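Long-range contacts in amidase, hydantoinase/carbamoylase family (Burkholderia vietnamiensis, PDB 5I4M), which probably hydrolyses N-carbamoyl-L-amino acids as a zinc-dependent amidase of the peptidase M20 family: residues 101-106 / 209-214; 226-231 / 371-376; 205-210 / 388-393. All blocks are in the same frame, centred on the assembly; numbering follows the deposited sequence.

Interaction 1: 101-106 / 209-214. With ZN (zinc ion), chain C; 3PG (3-phosphoglyceric acid), chain E.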
# COMPACT_ATOMS: atom_id res chain seq x y z
N THR A 101 31.88 16.06 13.87
CA THR A 101 31.61 15.27 12.69
C THR A 101 30.51 14.29 13.05
O THR A 101 30.12 14.17 14.21
CB THR A 101 32.87 14.52 12.21
OG1 THR A 101 32.63 13.99 10.90
CG2 THR A 101 33.20 13.37 13.16
N GLY A 102 30.02 13.58 12.05
CA GLY A 102 28.99 12.63 12.36
C GLY A 102 27.94 12.54 11.28
O GLY A 102 28.02 13.24 10.26
N SER A 103 26.95 11.70 11.52
CA SER A 103 25.99 11.37 10.48
C SER A 103 24.84 10.62 11.15
O SER A 103 24.51 10.90 12.31
CB SER A 103 26.68 10.54 9.38
OG SER A 103 25.97 10.55 8.14
N HIS A 104 24.24 9.67 10.46
CA HIS A 104 23.10 8.95 11.01
C HIS A 104 23.35 7.45 11.01
O HIS A 104 24.02 6.91 10.13
CB HIS A 104 21.82 9.25 10.21
CG HIS A 104 21.93 8.95 8.74
ND1 HIS A 104 21.41 7.81 8.17
CD2 HIS A 104 22.49 9.66 7.73
CE1 HIS A 104 21.65 7.83 6.87
NE2 HIS A 104 22.30 8.94 6.58
N ALA A 105 22.79 6.78 12.01
CA ALA A 105 22.87 5.33 12.06
C ALA A 105 21.61 4.65 11.56
O ALA A 105 21.63 3.43 11.34
CB ALA A 105 23.16 4.88 13.50
N ASP A 106 20.51 5.38 11.38
CA ASP A 106 19.28 4.79 10.88
C ASP A 106 19.37 4.60 9.37
O ASP A 106 20.17 5.25 8.69
CB ASP A 106 18.06 5.64 11.26
CG ASP A 106 18.07 7.01 10.60
OD1 ASP A 106 18.94 7.84 10.95
OD2 ASP A 106 17.19 7.28 9.75
N GLU A 209 30.93 16.41 7.58
CA GLU A 209 30.28 15.11 7.48
C GLU A 209 30.87 14.33 6.31
O GLU A 209 30.94 14.84 5.18
CB GLU A 209 28.76 15.24 7.34
CG GLU A 209 28.04 13.88 7.14
CD GLU A 209 26.54 13.99 7.30
OE1 GLU A 209 26.05 15.11 7.53
OE2 GLU A 209 25.84 12.94 7.21
N LEU A 210 31.28 13.11 6.58
CA LEU A 210 31.79 12.17 5.59
C LEU A 210 30.64 11.26 5.14
O LEU A 210 29.90 10.74 5.99
CB LEU A 210 32.94 11.37 6.20
CG LEU A 210 33.46 10.13 5.47
CD1 LEU A 210 34.09 10.53 4.16
CD2 LEU A 210 34.47 9.41 6.38
N HIS A 211 30.47 11.09 3.83
CA HIS A 211 29.32 10.33 3.33
C HIS A 211 29.66 9.74 1.97
O HIS A 211 30.49 10.27 1.24
CB HIS A 211 28.10 11.25 3.20
CG HIS A 211 26.78 10.54 3.31
ND1 HIS A 211 26.27 9.76 2.30
CD2 HIS A 211 25.86 10.53 4.30
CE1 HIS A 211 25.09 9.29 2.67
NE2 HIS A 211 24.82 9.74 3.88
N ILE A 212 29.01 8.62 1.62
CA ILE A 212 29.14 8.14 0.25
C ILE A 212 28.35 9.07 -0.67
O ILE A 212 27.36 9.69 -0.26
CB ILE A 212 28.68 6.68 0.09
CG1 ILE A 212 27.24 6.52 0.56
CG2 ILE A 212 29.62 5.73 0.83
CD1 ILE A 212 26.55 5.32 -0.06
N GLU A 213 28.79 9.15 -1.93
CA GLU A 213 28.17 10.08 -2.87
C GLU A 213 26.68 9.81 -3.07
O GLU A 213 25.88 10.75 -3.18
CB GLU A 213 28.88 10.03 -4.21
CG GLU A 213 28.26 10.98 -5.23
CD GLU A 213 28.73 10.73 -6.64
OE1 GLU A 213 28.00 11.06 -7.58
OE2 GLU A 213 29.84 10.18 -6.80
N GLN A 214 26.29 8.54 -3.16
CA GLN A 214 24.94 8.08 -3.48
C GLN A 214 24.56 8.37 -4.93
O GLN A 214 23.38 8.32 -5.28
CB GLN A 214 23.91 8.69 -2.52
CG GLN A 214 24.23 8.37 -1.07
CD GLN A 214 23.24 8.99 -0.12
OE1 GLN A 214 23.23 10.20 0.06
NE2 GLN A 214 22.41 8.16 0.50
ZN ZN C . 22.68 9.59 4.54
C1 3PG E . 17.37 12.44 1.38
O1 3PG E . 16.52 11.69 0.88
O2 3PG E . 18.16 13.12 0.69
C2 3PG E . 17.44 12.52 2.88
O3 3PG E . 18.09 13.74 3.29
C3 3PG E . 18.23 11.34 3.38
O1P 3PG E . 19.58 11.44 2.92
P 3PG E . 20.54 10.12 2.98
O2P 3PG E . 20.33 9.50 4.34
O3P 3PG E . 20.03 9.24 1.85
O4P 3PG E . 21.96 10.70 2.78
O HOH W 1 31.31 12.10 9.38
O HOH W 2 26.76 15.65 10.49
O HOH W 3 27.78 9.05 6.35
O HOH W 4 22.85 11.64 5.29
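His-104, in the chain just after Ser-103, and His-211, on strand 206-212, grip one zinc ion, each through NE2 at 2.2 Å from the metal. The two rings meet rim to rim with planes at 35°, and NE2 of His-104 lies at the edge of the His-211 ring. O2P and O4P of 3-phosphoglyceric acid, a water and Asp-115, which also binds the second zinc, complete the shell. Gln-214 steadies the same phosphate, its NE2 donating to O3P at 2.9 Å.

Behind the metal, each ring is fixed by its other nitrogen. ND1 of His-211 donates to Ile-212 O at 2.8 Å in a fairly straight bond (164°), while ND1 of His-104 reaches Asp-106 O at 2.9 Å, nearly in its ring plane. With ND1 carrying the hydrogen, NE2 of each ring keeps its lone pair for zinc.

Further out, Ser-103 OG donates to Glu-209 OE2 at 2.6 Å, on its anti side but clearly tilted out of the carboxylate plane. The Glu-209 chain is extended, with CG anti to the backbone N (chi1 177°), and passes along the Gly-102 carbonyl, CG lying 3.2 Å from Gly-102 O. Gly-102 has a positive phi that suits a residue without a side chain. Thr-101 OG1, which is also hydrogen-bonded to Phe-208 O, is bridged by a water to Leu-210 N, and a second water joins Ser-103 OG to Leu-210 O.

Strand 99-103 also pairs with strand 141-145, and strand 206-212 with 390-395. Helix 117-132 packs on Ser-103 and Leu-210, and helix 411-429 on Thr-101 and Leu-210.

Interaction 2: 226-231 / 371-376; sequences GVVTDA and RDIVSG
Ile-373 O takes the backbone N-H of Thr-229 at 3.0 Å, the donor standing almost in line with the C=O, and Val-228 CA adds a CA-H...O contact to the same oxygen at 3.3 Å. These bonds belong to a parallel pairing. Val-227 uses both its backbone groups: its N donates to Arg-371 O at 2.9 Å, and its O accepts from Ile-373 N at 3.0 Å, the donor standing above the carbonyl plane.

Beyond Thr-229 the register slips. Ser-375 N donates to Asp-230 O at 2.9 Å, so Thr-229 is an extra residue in strand 226-231, a beta bulge, and its psi of -25° marks the kink. Its OG1 donates to Asp-230 OD1, which ties the bulge together, and its methyl CG2 lies across the Asp-372 side chain, 3.8 Å from Asp-372 CG. Threonine suits the place by offering a polar and an apolar branch at once.

On the face that carries Val-228 and Ile-373, CG2 of Val-228 and CG2 of Ile-373 touch at 3.9 Å, the side chains crossing at a slant. Ile-373 CG2 sits between its backbone N and carbonyl carbon (CG1 anti, chi1 -167°), which brings it over Gly-226 CA at 3.8 Å; a glycine suits this spot, since a CB there would collide with the methyl. On the other face, Asp-372 runs beside Val-227, and its OD1 is held by Arg-360.

Strand 225-242 passes between strand 370-375 and strand 390-395, which covers Val-228 and Ile-373 with Phe-394. Helix 217-220 packs on Arg-371 and Ile-373, and helix 353-365 lies against Val-227 and Thr-229 on the opposite face.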
# COMPACT_ATOMS: atom_id res chain seq x y z
N GLY A 226 35.18 13.40 -3.23
CA GLY A 226 34.34 14.51 -3.61
C GLY A 226 34.47 15.64 -2.60
O GLY A 226 34.14 15.48 -1.43
N VAL A 227 34.96 16.78 -3.08
CA VAL A 227 35.03 18.00 -2.28
C VAL A 227 33.66 18.66 -2.39
O VAL A 227 33.34 19.31 -3.39
CB VAL A 227 36.16 18.92 -2.76
CG1 VAL A 227 36.21 20.20 -1.93
CG2 VAL A 227 37.50 18.19 -2.67
N VAL A 228 32.81 18.45 -1.39
CA VAL A 228 31.42 18.86 -1.51
C VAL A 228 31.32 20.35 -1.26
O VAL A 228 31.65 20.83 -0.16
CB VAL A 228 30.52 18.09 -0.53
CG1 VAL A 228 29.05 18.43 -0.81
CG2 VAL A 228 30.75 16.58 -0.66
N THR A 229 30.84 21.09 -2.26
CA THR A 229 30.76 22.55 -2.19
C THR A 229 29.37 23.06 -1.90
O THR A 229 29.23 24.17 -1.38
CB THR A 229 31.23 23.17 -3.51
OG1 THR A 229 30.36 22.72 -4.56
CG2 THR A 229 32.66 22.75 -3.83
N ASP A 230 28.34 22.28 -2.25
CA ASP A 230 26.95 22.69 -2.16
C ASP A 230 26.10 21.45 -1.92
O ASP A 230 26.54 20.32 -2.11
CB ASP A 230 26.47 23.38 -3.44
CG ASP A 230 27.28 24.61 -3.79
OD1 ASP A 230 28.34 24.46 -4.44
OD2 ASP A 230 26.83 25.73 -3.45
N ALA A 231 24.85 21.69 -1.52
CA ALA A 231 23.86 20.63 -1.39
C ALA A 231 22.58 21.14 -2.03
O ALA A 231 22.17 22.27 -1.75
CB ALA A 231 23.63 20.25 0.07
N ARG A 371 37.37 15.91 -7.12
CA ARG A 371 36.68 16.97 -7.85
C ARG A 371 35.64 17.61 -6.95
O ARG A 371 35.16 17.00 -5.99
CB ARG A 371 36.01 16.45 -9.13
CG ARG A 371 34.98 15.35 -8.88
CD ARG A 371 34.00 15.27 -10.03
NE ARG A 371 32.99 16.32 -9.93
CZ ARG A 371 32.12 16.62 -10.89
NH1 ARG A 371 32.13 15.97 -12.04
NH2 ARG A 371 31.23 17.58 -10.69
N ASP A 372 35.30 18.86 -7.27
CA ASP A 372 34.19 19.52 -6.60
C ASP A 372 32.89 18.83 -6.96
O ASP A 372 32.70 18.39 -8.10
CB ASP A 372 34.12 21.00 -7.00
CG ASP A 372 35.26 21.82 -6.45
OD1 ASP A 372 36.06 21.30 -5.65
OD2 ASP A 372 35.36 23.01 -6.83
N ILE A 373 31.95 18.77 -6.01
CA ILE A 373 30.70 18.07 -6.27
C ILE A 373 29.57 18.67 -5.43
O ILE A 373 29.79 19.23 -4.35
CB ILE A 373 30.86 16.56 -6.02
CG1 ILE A 373 29.66 15.79 -6.58
CG2 ILE A 373 31.08 16.29 -4.54
CD1 ILE A 373 29.95 14.31 -6.87
N VAL A 374 28.35 18.57 -5.96
CA VAL A 374 27.14 19.03 -5.30
C VAL A 374 26.39 17.81 -4.76
O VAL A 374 26.15 16.85 -5.50
CB VAL A 374 26.25 19.84 -6.26
CG1 VAL A 374 24.95 20.28 -5.57
CG2 VAL A 374 27.02 21.05 -6.80
N SER A 375 26.05 17.84 -3.48
CA SER A 375 25.33 16.73 -2.89
C SER A 375 23.89 16.67 -3.41
O SER A 375 23.16 17.67 -3.37
CB SER A 375 25.32 16.85 -1.36
OG SER A 375 24.51 15.85 -0.76
N GLY A 376 23.49 15.50 -3.90
CA GLY A 376 22.15 15.32 -4.42
C GLY A 376 21.18 14.91 -3.33
O GLY A 376 19.96 15.09 -3.46

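Interaction 3: 205-210 / 388-393; sequences HAAFEL and APTSMV
Two neighbouring parallel strands of the zinc-binding domain, 206-212 and 390-395, make this contact, an in-register pairing running from Ala-207 beside Thr-390 to Leu-210 beside Val-393. Four backbone bonds join them. Ala-207 N donates to Pro-389 O at 2.9 Å, and Val-393 N to Glu-209 O at 2.9 Å; between these, the bonds from Ser-391 N to Ala-207 O (3.2 Å) and from Glu-209 N to Ser-391 O (3.3 Å) are longer. Proline, which has no N-H to give, fits the entry to the strand, where its carbonyl accepts from Ala-207 and its ring rests on the His-205 carbonyl.

One face carries Ala-207, Thr-390, Glu-209 and Met-392. Met-392 lies alongside Glu-209, and its bent end (chi3 70°) brings CE to 3.7 Å from Glu-209 CG, an apolar cover for the aliphatic part of that chain. Thr-390 turns OG1 back to Ala-388 O at 2.8 Å, and the methyl of Ala-207 rests beside the Thr-390 side chain.

The other face carries Phe-208, Ser-391, Leu-210 and Val-393. Leu-210 CD1 meets Val-393 CG1 at 3.7 Å, the leucine reaching over with CG anti to its backbone N (chi1 168°), and Ser-391 OG approaches the Phe-208 ring obliquely.

Helices 353-365 and 411-429 pack on Phe-208, the former also on Ser-391, whereas helix 380-384 covers Ala-207, Thr-390 and Met-392 on the opposite face.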
# COMPACT_ATOMS: atom_id res chain seq x y z
N HIS A 205 32.53 25.13 16.49
CA HIS A 205 33.62 25.80 15.80
C HIS A 205 33.61 25.49 14.31
O HIS A 205 33.80 26.39 13.48
CB HIS A 205 34.96 25.39 16.41
CG HIS A 205 36.14 26.07 15.80
ND1 HIS A 205 36.30 27.44 15.84
CD2 HIS A 205 37.20 25.58 15.13
CE1 HIS A 205 37.42 27.76 15.23
NE2 HIS A 205 37.99 26.65 14.78
N ALA A 206 33.38 24.22 13.95
CA ALA A 206 33.30 23.78 12.57
C ALA A 206 32.68 22.39 12.57
O ALA A 206 32.72 21.68 13.57
CB ALA A 206 34.67 23.75 11.89
N ALA A 207 32.13 22.01 11.42
CA ALA A 207 31.49 20.71 11.27
C ALA A 207 31.85 20.12 9.91
O ALA A 207 31.94 20.85 8.92
CB ALA A 207 29.97 20.81 11.41
N PHE A 208 32.10 18.81 9.88
CA PHE A 208 32.35 18.08 8.65
C PHE A 208 31.56 16.79 8.70
O PHE A 208 31.52 16.13 9.74
CB PHE A 208 33.84 17.74 8.46
CG PHE A 208 34.74 18.93 8.35
CD1 PHE A 208 35.02 19.49 7.11
CD2 PHE A 208 35.33 19.47 9.48
CE1 PHE A 208 35.86 20.59 7.00
CE2 PHE A 208 36.17 20.56 9.38
CZ PHE A 208 36.44 21.12 8.14
N GLU A 209 30.93 16.41 7.58
CA GLU A 209 30.28 15.11 7.48
C GLU A 209 30.87 14.33 6.31
O GLU A 209 30.94 14.84 5.18
CB GLU A 209 28.76 15.24 7.34
CG GLU A 209 28.04 13.88 7.14
CD GLU A 209 26.54 13.99 7.30
OE1 GLU A 209 26.05 15.11 7.53
OE2 GLU A 209 25.84 12.94 7.21
N LEU A 210 31.28 13.11 6.58
CA LEU A 210 31.79 12.17 5.59
C LEU A 210 30.64 11.26 5.14
O LEU A 210 29.90 10.74 5.99
CB LEU A 210 32.94 11.37 6.20
CG LEU A 210 33.46 10.13 5.47
CD1 LEU A 210 34.09 10.53 4.16
CD2 LEU A 210 34.47 9.41 6.38
N ALA A 388 27.03 26.85 11.75
CA ALA A 388 28.46 26.70 11.97
C ALA A 388 29.14 26.51 10.62
O ALA A 388 28.51 25.99 9.69
CB ALA A 388 28.77 25.51 12.88
N PRO A 389 30.40 26.91 10.49
CA PRO A 389 31.14 26.62 9.25
C PRO A 389 31.19 25.12 9.01
O PRO A 389 31.69 24.37 9.85
CB PRO A 389 32.54 27.19 9.52
CG PRO A 389 32.39 28.11 10.69
CD PRO A 389 31.22 27.62 11.49
N THR A 390 30.65 24.68 7.87
CA THR A 390 30.41 23.26 7.60
C THR A 390 30.76 22.93 6.15
O THR A 390 30.51 23.74 5.26
CB THR A 390 28.93 22.90 7.83
OG1 THR A 390 28.56 23.22 9.18
CG2 THR A 390 28.64 21.42 7.54
N SER A 391 31.31 21.74 5.90
CA SER A 391 31.28 21.18 4.55
C SER A 391 31.28 19.66 4.68
O SER A 391 31.15 19.12 5.78
CB SER A 391 32.45 21.71 3.69
OG SER A 391 33.68 21.09 4.01
N MET A 392 31.40 18.97 3.55
CA MET A 392 31.31 17.52 3.53
C MET A 392 32.43 16.90 2.71
O MET A 392 33.04 17.55 1.86
CB MET A 392 29.96 17.05 2.97
CG MET A 392 28.76 17.53 3.77
SD MET A 392 27.24 16.75 3.15
CE MET A 392 27.51 15.06 3.71
N VAL A 393 32.67 15.62 2.98
CA VAL A 393 33.62 14.79 2.26
C VAL A 393 32.82 13.65 1.64
O VAL A 393 32.12 12.93 2.36
CB VAL A 393 34.70 14.22 3.19
CG1 VAL A 393 35.70 13.38 2.39
CG2 VAL A 393 35.39 15.33 3.96

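In the fold
Strand 206-212 serves interactions 1 and 3, pairing with a different neighbour in each and sharing Glu-209 and Leu-210. Its carbonyl at Phe-208 takes Thr-101 OG1, while His-211 N reaches back to Val-393 O. Interaction 2 joins through strand 390-395, where Val-228 packs on the Met-392 backbone, and Ile-373 also touches Glu-213. Interactions 1 and 3 are buried, whereas interaction 2 is only partly so, with Asp-372 and Val-374 exposed. The chemistry follows: metal, phosphate and water-bridged polar groups in interaction 1; regular backbone bonding flanked by helices in interaction 3; and a bulged pairing, with charged residues on both faces, in interaction 2.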